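Local coordinates for fibronectin-binding protein (PDB 5A0L), which probably anchors the bacterium to its host as a surface adhesin, whose internal thioester mediates covalent binding to a host target, at residues P18-S24 / N34-L39. Numbering follows the deposited sequence.
Sequences PWYGYDS and NLKVNL
The indole of W19 packs against strand 35-39, one face taking L39 CB 3.6 Å from the centroid of its six-membered ring, a CH-pi contact almost on the ring normal. Here a broad apolar ring suits the buried face that it shares with V37 and L35; F193 meets it edge-to-face. On the other face of the sheet, the Y22 ring has K36 O over one face and N38 OD1 at its edge, 3.6 Å from Y22 CE1, with ring and amide planes nearly perpendicular. CG of Y22 sits between the backbone N and the carbonyl carbon (chi1 45°), bringing the ring over to K36, whose CB lies 3.5 Å from Y22 CE2; Y22 OH is hydrogen-bonded to E44 OE1. N38 OD1 also borders the edge of the Y20 ring, one face of which lies against Y22 CD1, while N38 ND2 hydrogen-bonds to P8 O. Y20 and Y22 exchange pairs of backbone hydrogen bonds with N38 and K36. G21 faces V37 as a non-hydrogen-bonded pair. At the loop end, N34 O accepts hydrogen bonds from S24 N and S24 OG (2.7 Å), on opposite faces of its carbonyl plane, and D23 OD1 accepts one from N34 N. This antiparallel beta hairpin contributes two adjacent strands to the thioester domain's barrel.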
ATOM      1  N   PRO A  18      -1.524  13.636  14.350  1.00 13.73           N
ATOM      2  CA  PRO A  18      -2.430  13.016  15.326  1.00 14.88           C
ATOM      3  C   PRO A  18      -2.868  11.576  14.999  1.00 14.42           C
ATOM      4  O   PRO A  18      -3.480  10.936  15.866  1.00 15.88           O
ATOM      5  CB  PRO A  18      -3.630  13.963  15.296  1.00 16.72           C
ATOM      6  CG  PRO A  18      -3.694  14.379  13.842  1.00 16.44           C
ATOM      7  CD  PRO A  18      -2.237  14.563  13.460  1.00 15.51           C
ATOM      8  N   TRP A  19      -2.613  11.097  13.775  1.00 13.82           N
ATOM      9  CA  TRP A  19      -3.064   9.758  13.375  1.00 13.52           C
ATOM     10  C   TRP A  19      -2.108   8.706  13.884  1.00 13.74           C
ATOM     11  O   TRP A  19      -0.891   8.853  13.761  1.00 14.14           O
ATOM     12  CB  TRP A  19      -3.147   9.687  11.831  1.00 12.92           C
ATOM     13  CG  TRP A  19      -4.285  10.476  11.269  1.00 13.31           C
ATOM     14  CD1 TRP A  19      -4.326  11.819  11.052  1.00 15.06           C
ATOM     15  CD2 TRP A  19      -5.586   9.981  10.891  1.00 13.23           C
ATOM     16  NE1 TRP A  19      -5.568  12.201  10.577  1.00 15.69           N
ATOM     17  CE2 TRP A  19      -6.350  11.080  10.461  1.00 14.66           C
ATOM     18  CE3 TRP A  19      -6.168   8.697  10.840  1.00 13.69           C
ATOM     19  CZ2 TRP A  19      -7.668  10.939  10.021  1.00 15.31           C
ATOM     20  CZ3 TRP A  19      -7.444   8.582  10.389  1.00 14.83           C
ATOM     21  CH2 TRP A  19      -8.189   9.685  10.026  1.00 15.97           C
ATOM     22  N   TYR A  20      -2.654   7.627  14.442  1.00 14.07           N
ATOM     23  CA  TYR A  20      -1.876   6.460  14.842  1.00 13.42           C
ATOM     24  C   TYR A  20      -1.809   5.487  13.655  1.00 12.86           C
ATOM     25  O   TYR A  20      -2.851   5.141  13.096  1.00 14.53           O
ATOM     26  CB  TYR A  20      -2.558   5.810  16.043  1.00 14.29           C
ATOM     27  CG  TYR A  20      -1.906   4.581  16.637  1.00 14.48           C
ATOM     28  CD1 TYR A  20      -0.550   4.431  16.744  1.00 15.87           C
ATOM     29  CD2 TYR A  20      -2.695   3.539  17.087  1.00 15.02           C
ATOM     30  CE1 TYR A  20       0.021   3.295  17.287  1.00 16.83           C
ATOM     31  CE2 TYR A  20      -2.164   2.400  17.629  1.00 17.08           C
ATOM     32  CZ  TYR A  20      -0.810   2.240  17.723  1.00 15.67           C
ATOM     33  OH  TYR A  20      -0.254   1.105  18.266  1.00 17.02           O
ATOM     34  N   GLY A  21      -0.592   5.084  13.280  1.00 12.64           N
ATOM     35  CA  GLY A  21      -0.361   4.110  12.264  1.00 13.22           C
ATOM     36  C   GLY A  21       0.277   2.887  12.859  1.00 13.38           C
ATOM     37  O   GLY A  21       1.233   3.015  13.637  1.00 15.21           O
ATOM     38  N   TYR A  22      -0.176   1.706  12.462  1.00 12.93           N
ATOM     39  CA  TYR A  22       0.204   0.497  13.150  1.00 13.03           C
ATOM     40  C   TYR A  22       0.078  -0.719  12.255  1.00 12.33           C
ATOM     41  O   TYR A  22      -0.706  -0.734  11.285  1.00 14.09           O
ATOM     42  CB  TYR A  22      -0.666   0.252  14.424  1.00 14.76           C
ATOM     43  CG  TYR A  22      -2.151   0.462  14.215  1.00 14.33           C
ATOM     44  CD1 TYR A  22      -2.710   1.729  14.269  1.00 15.06           C
ATOM     45  CD2 TYR A  22      -3.022  -0.624  13.990  1.00 14.75           C
ATOM     46  CE1 TYR A  22      -4.073   1.947  14.112  1.00 15.27           C
ATOM     47  CE2 TYR A  22      -4.391  -0.404  13.855  1.00 16.33           C
ATOM     48  CZ  TYR A  22      -4.906   0.875  13.919  1.00 15.58           C
ATOM     49  OH  TYR A  22      -6.260   1.149  13.776  1.00 17.42           O
ATOM     50  N   ASP A  23       0.862  -1.749  12.559  1.00 12.90           N
ATOM     51  CA  ASP A  23       0.771  -3.026  11.850  1.00 13.69           C
ATOM     52  C   ASP A  23      -0.170  -3.931  12.638  1.00 14.18           C
ATOM     53  O   ASP A  23       0.157  -4.322  13.753  1.00 15.37           O
ATOM     54  CB  ASP A  23       2.138  -3.658  11.710  1.00 14.04           C
ATOM     55  CG  ASP A  23       2.143  -4.914  10.873  1.00 15.49           C
ATOM     56  OD1 ASP A  23       1.087  -5.342  10.353  1.00 15.54           O
ATOM     57  OD2 ASP A  23       3.247  -5.490  10.735  1.00 19.60           O
ATOM     58  N   SER A  24      -1.327  -4.260  12.054  1.00 14.86           N
ATOM     59  CA  SER A  24      -2.351  -5.068  12.688  1.00 15.98           C
ATOM     60  C   SER A  24      -2.125  -6.553  12.489  1.00 16.18           C
ATOM     61  O   SER A  24      -2.882  -7.378  13.061  1.00 19.28           O
ATOM     62  CB  SER A  24      -3.729  -4.654  12.165  1.00 17.04           C
ATOM     63  OG  SER A  24      -3.952  -5.070  10.837  1.00 18.46           O
ATOM     64  N   ASN A  34      -0.104  -5.777   7.747  1.00 13.33           N
ATOM     65  CA  ASN A  34      -1.457  -5.314   7.485  1.00 13.07           C
ATOM     66  C   ASN A  34      -1.617  -3.977   8.170  1.00 14.02           C
ATOM     67  O   ASN A  34      -2.024  -3.871   9.327  1.00 14.02           O
ATOM     68  CB  ASN A  34      -2.482  -6.351   7.941  1.00 15.19           C
ATOM     69  CG  ASN A  34      -3.877  -5.985   7.511  1.00 16.24           C
ATOM     70  OD1 ASN A  34      -4.132  -4.868   7.070  1.00 16.05           O
ATOM     71  ND2 ASN A  34      -4.774  -6.935   7.592  1.00 22.43           N
ATOM     72  N   LEU A  35      -1.180  -2.944   7.459  1.00 12.78           N
ATOM     73  CA  LEU A  35      -1.091  -1.615   8.050  1.00 12.19           C
ATOM     74  C   LEU A  35      -2.415  -0.900   8.085  1.00 12.85           C
ATOM     75  O   LEU A  35      -3.208  -0.964   7.116  1.00 13.62           O
ATOM     76  CB  LEU A  35      -0.071  -0.734   7.300  1.00 12.09           C
ATOM     77  CG  LEU A  35       1.319  -1.358   7.163  1.00 12.85           C
ATOM     78  CD1 LEU A  35       2.246  -0.374   6.460  1.00 14.02           C
ATOM     79  CD2 LEU A  35       1.888  -1.807   8.502  1.00 13.88           C
ATOM     80  N   LYS A  36      -2.665  -0.192   9.180  1.00 12.45           N
ATOM     81  CA  LYS A  36      -3.852   0.611   9.411  1.00 12.62           C
ATOM     82  C   LYS A  36      -3.498   1.963   9.968  1.00 12.98           C
ATOM     83  O   LYS A  36      -2.442   2.112  10.597  1.00 13.91           O
ATOM     84  CB  LYS A  36      -4.822  -0.066  10.409  1.00 14.88           C
ATOM     85  CG  LYS A  36      -5.117  -1.536  10.165  1.00 15.91           C
ATOM     86  CD  LYS A  36      -5.989  -1.817   8.949  1.00 16.91           C
ATOM     87  CE  LYS A  36      -6.400  -3.295   8.952  1.00 18.27           C
ATOM     88  NZ  LYS A  36      -7.108  -3.712   7.754  1.00 21.48           N
ATOM     89  N   VAL A  37      -4.390   2.918   9.793  1.00 12.47           N
ATOM     90  CA  VAL A  37      -4.339   4.186  10.492  1.00 13.21           C
ATOM     91  C   VAL A  37      -5.690   4.470  11.148  1.00 13.04           C
ATOM     92  O   VAL A  37      -6.757   4.122  10.620  1.00 14.49           O
ATOM     93  CB  VAL A  37      -3.963   5.378   9.571  1.00 14.18           C
ATOM     94  CG1 VAL A  37      -2.547   5.201   9.031  1.00 14.94           C
ATOM     95  CG2 VAL A  37      -4.942   5.560   8.427  1.00 15.49           C
ATOM     96  N   ASN A  38      -5.648   5.145  12.292  1.00 13.29           N
ATOM     97  CA  ASN A  38      -6.867   5.662  12.902  1.00 14.32           C
ATOM     98  C   ASN A  38      -6.601   6.933  13.688  1.00 13.33           C
ATOM     99  O   ASN A  38      -5.422   7.330  13.854  1.00 14.44           O
ATOM    100  CB  ASN A  38      -7.679   4.580  13.682  1.00 15.62           C
ATOM    101  CG  ASN A  38      -7.263   4.412  15.119  1.00 15.84           C
ATOM    102  OD1 ASN A  38      -6.103   4.620  15.486  1.00 16.13           O
ATOM    103  ND2 ASN A  38      -8.215   3.933  15.943  1.00 16.58           N
ATOM    104  N   LEU A  39      -7.648   7.590  14.160  1.00 14.90           N
ATOM    105  CA  LEU A  39      -7.541   8.896  14.760  1.00 15.09           C
ATOM    106  C   LEU A  39      -8.280   8.849  16.101  1.00 15.97           C
ATOM    107  O   LEU A  39      -9.504   8.808  16.158  1.00 17.62           O
ATOM    108  CB  LEU A  39      -8.156   9.969  13.864  1.00 16.33           C
ATOM    109  CG  LEU A  39      -8.085  11.394  14.381  1.00 17.24           C
ATOM    110  CD1 LEU A  39      -6.656  11.867  14.490  1.00 18.53           C
ATOM    111  CD2 LEU A  39      -8.873  12.321  13.466  1.00 19.03           C
TER